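Cruciform cutting endonuclease 1, mitochondrial (Schizosaccharomyces pombe, PDB 1KCF) resolves four-way Holliday junctions as a mitochondrial, homodimeric endonuclease, cleaving at the point of strand exchange and probably contributing to mitochondrial DNA maintenance. Local coordinates at residues L164-W175 and D230-W241. Residues are numbered along the deposited sequence; the frame is centred on the assembly and turned at random.
Sequences LSLSPKSTYSYW and DSALIASGWMRW
Trp-175 reaches from helix 168-175 into a hole on helix 230-241 made by Leu-233, Ser-236, Gly-237 and Arg-240, a knob-into-hole fit between two helices of the RNase H-like fold of the RuvC resolvase family. From CB, its CG lies beside the backbone N (chi1 -73°), which swings the indole across the partner helix. Along the ring, CG and CD1 lie against Leu-233 CD2, a CH-pi contact over the five-membered ring. Trp-175 NE1 then donates to Leu-233 O at 3.0 Å, nearly straight at 164° and close to the ring plane; the same carbonyl also takes Gly-237 N. Further out, Trp-175 CZ2 passes 3.3 Å from Ser-236 OG and also meets Gly-237 CA, CH2 lies against Arg-240 CD, and CZ3, at the edge, meets Arg-240 NH1. The face turned from Leu-233 is covered by Tyr-174 CE2. Replacing Trp-175 with an alanine would probably open a gap over Gly-237 and cost Leu-233 O its side-chain donor.

One residue back, Tyr-174 presents a face to the edge of Trp-241 in a T-shaped pair, planes at 88°, with Trp-241 NE1 3.3 Å from Tyr-174 CG. Beyond that pair, Leu-164, on strand 162-165 (outermost in the chain's own sheet), and Leu-166, in the loop after it, both pack on Trp-238, with Leu-164 CD1 3.6 Å from Trp-238 CZ2. At the other end lies the magnesium site, to which Asp-230 and Asp-46 both contribute. Arg-191 makes a salt bridge to Asp-230 OD1, and the Tyr-172 OH donates to Asp-230 OD1 at 2.8 Å, on its syn lone pair.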
ATOM      1  N   LEU A 164      11.847   6.095  -6.398  1.00 40.03           N
ATOM      2  CA  LEU A 164      11.296   7.398  -6.731  1.00 40.84           C
ATOM      3  C   LEU A 164       9.976   7.301  -7.487  1.00 41.30           C
ATOM      4  O   LEU A 164       9.827   6.494  -8.408  1.00 40.25           O
ATOM      5  CB  LEU A 164      12.306   8.183  -7.580  1.00 40.67           C
ATOM      6  CG  LEU A 164      13.737   8.310  -7.047  1.00 42.87           C
ATOM      7  CD1 LEU A 164      14.635   8.855  -8.144  1.00 42.87           C
ATOM      8  CD2 LEU A 164      13.775   9.225  -5.821  1.00 40.84           C
ATOM      9  N   SER A 165       9.010   8.114  -7.078  1.00 40.78           N
ATOM     10  CA  SER A 165       7.733   8.147  -7.764  1.00 43.64           C
ATOM     11  C   SER A 165       7.797   9.354  -8.686  1.00 43.27           C
ATOM     12  O   SER A 165       8.225  10.438  -8.279  1.00 41.70           O
ATOM     13  CB  SER A 165       6.574   8.308  -6.780  1.00 43.44           C
ATOM     14  OG  SER A 165       6.410   7.136  -6.002  1.00 49.51           O
ATOM     15  N   LEU A 166       7.394   9.155  -9.933  1.00 40.37           N
ATOM     16  CA  LEU A 166       7.408  10.229 -10.899  1.00 44.14           C
ATOM     17  C   LEU A 166       5.986  10.494 -11.350  1.00 47.20           C
ATOM     18  O   LEU A 166       5.133   9.607 -11.305  1.00 48.47           O
ATOM     19  CB  LEU A 166       8.267   9.844 -12.106  1.00 43.07           C
ATOM     20  CG  LEU A 166       9.645   9.255 -11.793  1.00 43.77           C
ATOM     21  CD1 LEU A 166      10.344   8.902 -13.095  1.00 45.05           C
ATOM     22  CD2 LEU A 166      10.473  10.252 -10.978  1.00 43.63           C
ATOM     23  N   SER A 167       5.726  11.722 -11.773  1.00 49.71           N
ATOM     24  CA  SER A 167       4.403  12.063 -12.245  1.00 51.68           C
ATOM     25  C   SER A 167       4.368  11.811 -13.746  1.00 52.42           C
ATOM     26  O   SER A 167       5.281  12.202 -14.475  1.00 53.62           O
ATOM     27  CB  SER A 167       4.090  13.534 -11.966  1.00 52.01           C
ATOM     28  OG  SER A 167       4.930  14.383 -12.724  1.00 52.90           O
ATOM     29  N   PRO A 168       3.323  11.126 -14.223  1.00 53.40           N
ATOM     30  CA  PRO A 168       3.215  10.850 -15.657  1.00 52.40           C
ATOM     31  C   PRO A 168       3.329  12.150 -16.456  1.00 52.52           C
ATOM     32  O   PRO A 168       3.904  12.179 -17.546  1.00 52.25           O
ATOM     33  CB  PRO A 168       1.834  10.216 -15.773  1.00 50.70           C
ATOM     34  CG  PRO A 168       1.722   9.456 -14.474  1.00 53.45           C
ATOM     35  CD  PRO A 168       2.245  10.461 -13.467  1.00 51.48           C
ATOM     36  N   LYS A 169       2.777  13.225 -15.895  1.00 53.59           N
ATOM     37  CA  LYS A 169       2.801  14.535 -16.543  1.00 54.33           C
ATOM     38  C   LYS A 169       4.225  14.948 -16.900  1.00 53.27           C
ATOM     39  O   LYS A 169       4.498  15.337 -18.034  1.00 53.16           O
ATOM     40  CB  LYS A 169       2.160  15.585 -15.636  1.00 54.15           C
ATOM     41  N   SER A 170       5.130  14.859 -15.934  1.00 52.71           N
ATOM     42  CA  SER A 170       6.522  15.225 -16.171  1.00 54.00           C
ATOM     43  C   SER A 170       7.148  14.388 -17.283  1.00 52.42           C
ATOM     44  O   SER A 170       7.887  14.905 -18.120  1.00 52.21           O
ATOM     45  CB  SER A 170       7.338  15.064 -14.887  1.00 55.56           C
ATOM     46  OG  SER A 170       6.865  15.938 -13.876  1.00 62.03           O
ATOM     47  N   THR A 171       6.855  13.091 -17.286  1.00 51.46           N
ATOM     48  CA  THR A 171       7.396  12.194 -18.297  1.00 50.71           C
ATOM     49  C   THR A 171       6.900  12.583 -19.686  1.00 52.07           C
ATOM     50  O   THR A 171       7.692  12.863 -20.583  1.00 49.98           O
ATOM     51  CB  THR A 171       6.991  10.733 -18.011  1.00 49.76           C
ATOM     52  OG1 THR A 171       7.515  10.333 -16.738  1.00 49.98           O
ATOM     53  CG2 THR A 171       7.533   9.805 -19.083  1.00 50.50           C
ATOM     54  N   TYR A 172       5.581  12.610 -19.846  1.00 54.97           N
ATOM     55  CA  TYR A 172       4.944  12.947 -21.118  1.00 56.87           C
ATOM     56  C   TYR A 172       5.214  14.381 -21.566  1.00 57.08           C
ATOM     57  O   TYR A 172       5.528  14.630 -22.732  1.00 58.17           O
ATOM     58  CB  TYR A 172       3.437  12.724 -21.000  1.00 57.91           C
ATOM     59  CG  TYR A 172       3.067  11.314 -20.600  1.00 60.52           C
ATOM     60  CD1 TYR A 172       1.990  11.073 -19.748  1.00 61.22           C
ATOM     61  CD2 TYR A 172       3.780  10.217 -21.090  1.00 61.26           C
ATOM     62  CE1 TYR A 172       1.630   9.777 -19.391  1.00 62.12           C
ATOM     63  CE2 TYR A 172       3.427   8.912 -20.743  1.00 60.60           C
ATOM     64  CZ  TYR A 172       2.350   8.702 -19.893  1.00 60.91           C
ATOM     65  OH  TYR A 172       1.980   7.420 -19.553  1.00 59.30           O
ATOM     66  N   SER A 173       5.075  15.320 -20.637  1.00 56.06           N
ATOM     67  CA  SER A 173       5.309  16.729 -20.930  1.00 55.32           C
ATOM     68  C   SER A 173       6.719  16.887 -21.468  1.00 54.53           C
ATOM     69  O   SER A 173       6.962  17.638 -22.416  1.00 55.74           O
ATOM     70  CB  SER A 173       5.143  17.566 -19.657  1.00 57.64           C
ATOM     71  OG  SER A 173       5.753  18.838 -19.790  1.00 59.75           O
ATOM     72  N   TYR A 174       7.649  16.168 -20.852  1.00 51.53           N
ATOM     73  CA  TYR A 174       9.037  16.219 -21.266  1.00 49.32           C
ATOM     74  C   TYR A 174       9.225  15.782 -22.715  1.00 48.84           C
ATOM     75  O   TYR A 174       9.788  16.519 -23.530  1.00 49.10           O
ATOM     76  CB  TYR A 174       9.898  15.329 -20.367  1.00 46.69           C
ATOM     77  CG  TYR A 174      11.300  15.145 -20.902  1.00 46.06           C
ATOM     78  CD1 TYR A 174      12.230  16.189 -20.868  1.00 45.34           C
ATOM     79  CD2 TYR A 174      11.679  13.947 -21.497  1.00 42.84           C
ATOM     80  CE1 TYR A 174      13.504  16.039 -21.423  1.00 45.23           C
ATOM     81  CE2 TYR A 174      12.941  13.785 -22.053  1.00 44.10           C
ATOM     82  CZ  TYR A 174      13.849  14.829 -22.015  1.00 46.12           C
ATOM     83  OH  TYR A 174      15.092  14.655 -22.581  1.00 46.89           O
ATOM     84  N   TRP A 175       8.762  14.582 -23.035  1.00 48.43           N
ATOM     85  CA  TRP A 175       8.927  14.061 -24.383  1.00 50.24           C
ATOM     86  C   TRP A 175       8.161  14.821 -25.457  1.00 50.52           C
ATOM     87  O   TRP A 175       8.612  14.907 -26.597  1.00 50.40           O
ATOM     88  CB  TRP A 175       8.568  12.572 -24.418  1.00 49.56           C
ATOM     89  CG  TRP A 175       9.614  11.718 -23.756  1.00 49.24           C
ATOM     90  CD1 TRP A 175       9.457  10.935 -22.646  1.00 49.06           C
ATOM     91  CD2 TRP A 175      10.989  11.594 -24.140  1.00 47.76           C
ATOM     92  NE1 TRP A 175      10.647  10.336 -22.315  1.00 46.12           N
ATOM     93  CE2 TRP A 175      11.605  10.721 -23.217  1.00 46.85           C
ATOM     94  CE3 TRP A 175      11.762  12.137 -25.176  1.00 48.61           C
ATOM     95  CZ2 TRP A 175      12.957  10.377 -23.297  1.00 46.85           C
ATOM     96  CZ3 TRP A 175      13.110  11.793 -25.256  1.00 47.86           C
ATOM     97  CH2 TRP A 175      13.690  10.921 -24.320  1.00 48.43           C
ATOM     98  N   ASP A 230       5.796   2.921 -22.877  1.00 37.76           N
ATOM     99  CA  ASP A 230       5.540   3.721 -21.691  1.00 39.18           C
ATOM    100  C   ASP A 230       6.679   3.613 -20.674  1.00 40.75           C
ATOM    101  O   ASP A 230       7.223   4.630 -20.240  1.00 39.82           O
ATOM    102  CB  ASP A 230       4.226   3.297 -21.041  1.00 42.21           C
ATOM    103  CG  ASP A 230       3.528   4.447 -20.352  1.00 48.79           C
ATOM    104  OD1 ASP A 230       3.101   5.379 -21.070  1.00 48.06           O
ATOM    105  OD2 ASP A 230       3.414   4.429 -19.105  1.00 49.68           O
ATOM    106  N   SER A 231       7.052   2.392 -20.296  1.00 39.55           N
ATOM    107  CA  SER A 231       8.130   2.230 -19.325  1.00 39.75           C
ATOM    108  C   SER A 231       9.475   2.697 -19.880  1.00 39.17           C
ATOM    109  O   SER A 231      10.319   3.196 -19.136  1.00 38.48           O
ATOM    110  CB  SER A 231       8.233   0.769 -18.849  1.00 39.17           C
ATOM    111  OG  SER A 231       8.568  -0.113 -19.907  1.00 40.51           O
ATOM    112  N   ALA A 232       9.678   2.541 -21.186  1.00 38.30           N
ATOM    113  CA  ALA A 232      10.932   2.967 -21.799  1.00 37.01           C
ATOM    114  C   ALA A 232      11.049   4.493 -21.746  1.00 36.46           C
ATOM    115  O   ALA A 232      12.136   5.033 -21.553  1.00 34.19           O
ATOM    116  CB  ALA A 232      11.008   2.478 -23.243  1.00 37.15           C
ATOM    117  N   LEU A 233       9.929   5.189 -21.916  1.00 35.99           N
ATOM    118  CA  LEU A 233       9.934   6.653 -21.871  1.00 36.08           C
ATOM    119  C   LEU A 233      10.130   7.146 -20.446  1.00 35.46           C
ATOM    120  O   LEU A 233      10.652   8.241 -20.226  1.00 36.25           O
ATOM    121  CB  LEU A 233       8.631   7.221 -22.437  1.00 37.29           C
ATOM    122  CG  LEU A 233       8.418   7.077 -23.944  1.00 37.60           C
ATOM    123  CD1 LEU A 233       6.978   7.391 -24.281  1.00 34.74           C
ATOM    124  CD2 LEU A 233       9.368   8.007 -24.689  1.00 38.42           C
ATOM    125  N   ILE A 234       9.709   6.340 -19.479  1.00 35.22           N
ATOM    126  CA  ILE A 234       9.873   6.702 -18.078  1.00 35.44           C
ATOM    127  C   ILE A 234      11.359   6.661 -17.724  1.00 37.61           C
ATOM    128  O   ILE A 234      11.923   7.655 -17.268  1.00 38.16           O
ATOM    129  CB  ILE A 234       9.099   5.730 -17.156  1.00 37.93           C
ATOM    130  CG1 ILE A 234       7.591   5.984 -17.274  1.00 39.88           C
ATOM    131  CG2 ILE A 234       9.551   5.895 -15.714  1.00 37.39           C
ATOM    132  CD1 ILE A 234       6.739   4.997 -16.481  1.00 40.77           C
ATOM    133  N   ALA A 235      11.985   5.508 -17.952  1.00 36.39           N
ATOM    134  CA  ALA A 235      13.403   5.321 -17.654  1.00 38.31           C
ATOM    135  C   ALA A 235      14.300   6.281 -18.427  1.00 40.30           C
ATOM    136  O   ALA A 235      15.083   7.020 -17.828  1.00 42.73           O
ATOM    137  CB  ALA A 235      13.817   3.887 -17.958  1.00 36.88           C
ATOM    138  N   SER A 236      14.193   6.268 -19.754  1.00 39.81           N
ATOM    139  CA  SER A 236      15.027   7.136 -20.575  1.00 41.19           C
ATOM    140  C   SER A 236      14.759   8.605 -20.275  1.00 42.02           C
ATOM    141  O   SER A 236      15.679   9.424 -20.279  1.00 43.14           O
ATOM    142  CB  SER A 236      14.809   6.854 -22.065  1.00 39.94           C
ATOM    143  OG  SER A 236      13.515   7.237 -22.490  1.00 44.48           O
ATOM    144  N   GLY A 237      13.501   8.937 -20.006  1.00 41.90           N
ATOM    145  CA  GLY A 237      13.161  10.313 -19.702  1.00 41.58           C
ATOM    146  C   GLY A 237      13.845  10.776 -18.429  1.00 42.86           C
ATOM    147  O   GLY A 237      14.419  11.860 -18.379  1.00 42.81           O
ATOM    148  N   TRP A 238      13.795   9.946 -17.395  1.00 41.79           N
ATOM    149  CA  TRP A 238      14.406  10.287 -16.118  1.00 42.79           C
ATOM    150  C   TRP A 238      15.935  10.353 -16.200  1.00 43.55           C
ATOM    151  O   TRP A 238      16.570  11.205 -15.578  1.00 41.57           O
ATOM    152  CB  TRP A 238      14.004   9.258 -15.062  1.00 39.73           C
ATOM    153  CG  TRP A 238      14.527   9.567 -13.699  1.00 37.16           C
ATOM    154  CD1 TRP A 238      13.959  10.389 -12.769  1.00 33.83           C
ATOM    155  CD2 TRP A 238      15.724   9.057 -13.111  1.00 34.56           C
ATOM    156  NE1 TRP A 238      14.729  10.417 -11.630  1.00 35.47           N
ATOM    157  CE2 TRP A 238      15.823   9.605 -11.813  1.00 33.44           C
ATOM    158  CE3 TRP A 238      16.730   8.187 -13.549  1.00 35.57           C
ATOM    159  CZ2 TRP A 238      16.879   9.315 -10.953  1.00 31.29           C
ATOM    160  CZ3 TRP A 238      17.786   7.896 -12.692  1.00 34.09           C
ATOM    161  CH2 TRP A 238      17.849   8.460 -11.407  1.00 34.15           C
ATOM    162  N   MET A 239      16.527   9.439 -16.954  1.00 44.83           N
ATOM    163  CA  MET A 239      17.973   9.420 -17.086  1.00 47.90           C
ATOM    164  C   MET A 239      18.469  10.670 -17.792  1.00 48.11           C
ATOM    165  O   MET A 239      19.541  11.180 -17.473  1.00 48.78           O
ATOM    166  CB  MET A 239      18.414   8.168 -17.838  1.00 47.62           C
ATOM    167  CG  MET A 239      18.240   6.900 -17.023  1.00 51.61           C
ATOM    168  SD  MET A 239      18.305   5.411 -18.033  1.00 56.52           S
ATOM    169  CE  MET A 239      19.894   5.575 -18.741  1.00 54.38           C
ATOM    170  N   ARG A 240      17.687  11.170 -18.743  1.00 48.93           N
ATOM    171  CA  ARG A 240      18.077  12.370 -19.462  1.00 49.85           C
ATOM    172  C   ARG A 240      17.953  13.576 -18.546  1.00 50.38           C
ATOM    173  O   ARG A 240      18.754  14.508 -18.638  1.00 51.31           O
ATOM    174  CB  ARG A 240      17.221  12.559 -20.719  1.00 53.32           C
ATOM    175  CG  ARG A 240      17.384  11.438 -21.741  1.00 60.14           C
ATOM    176  CD  ARG A 240      16.719  11.777 -23.074  1.00 65.43           C
ATOM    177  NE  ARG A 240      17.509  12.723 -23.859  1.00 70.49           N
ATOM    178  CZ  ARG A 240      17.142  13.212 -25.040  1.00 72.31           C
ATOM    179  NH1 ARG A 240      15.991  12.846 -25.586  1.00 74.06           N
ATOM    180  NH2 ARG A 240      17.929  14.066 -25.679  1.00 75.81           N
ATOM    181  N   TRP A 241      16.961  13.562 -17.654  1.00 48.36           N
ATOM    182  CA  TRP A 241      16.789  14.673 -16.723  1.00 47.03           C
ATOM    183  C   TRP A 241      18.037  14.795 -15.873  1.00 46.71           C
ATOM    184  O   TRP A 241      18.559  15.889 -15.671  1.00 46.83           O
ATOM    185  CB  TRP A 241      15.596  14.458 -15.786  1.00 46.10           C
ATOM    186  CG  TRP A 241      14.269  14.399 -16.459  1.00 45.54           C
ATOM    187  CD1 TRP A 241      13.956  14.868 -17.700  1.00 44.11           C
ATOM    188  CD2 TRP A 241      13.062  13.842 -15.922  1.00 44.93           C
ATOM    189  NE1 TRP A 241      12.630  14.636 -17.972  1.00 44.60           N
ATOM    190  CE2 TRP A 241      12.056  14.006 -16.899  1.00 43.94           C
ATOM    191  CE3 TRP A 241      12.732  13.221 -14.710  1.00 45.08           C
ATOM    192  CZ2 TRP A 241      10.739  13.569 -16.703  1.00 42.10           C
ATOM    193  CZ3 TRP A 241      11.418  12.785 -14.515  1.00 42.67           C
ATOM    194  CH2 TRP A 241      10.442  12.963 -15.508  1.00 41.82           C
TER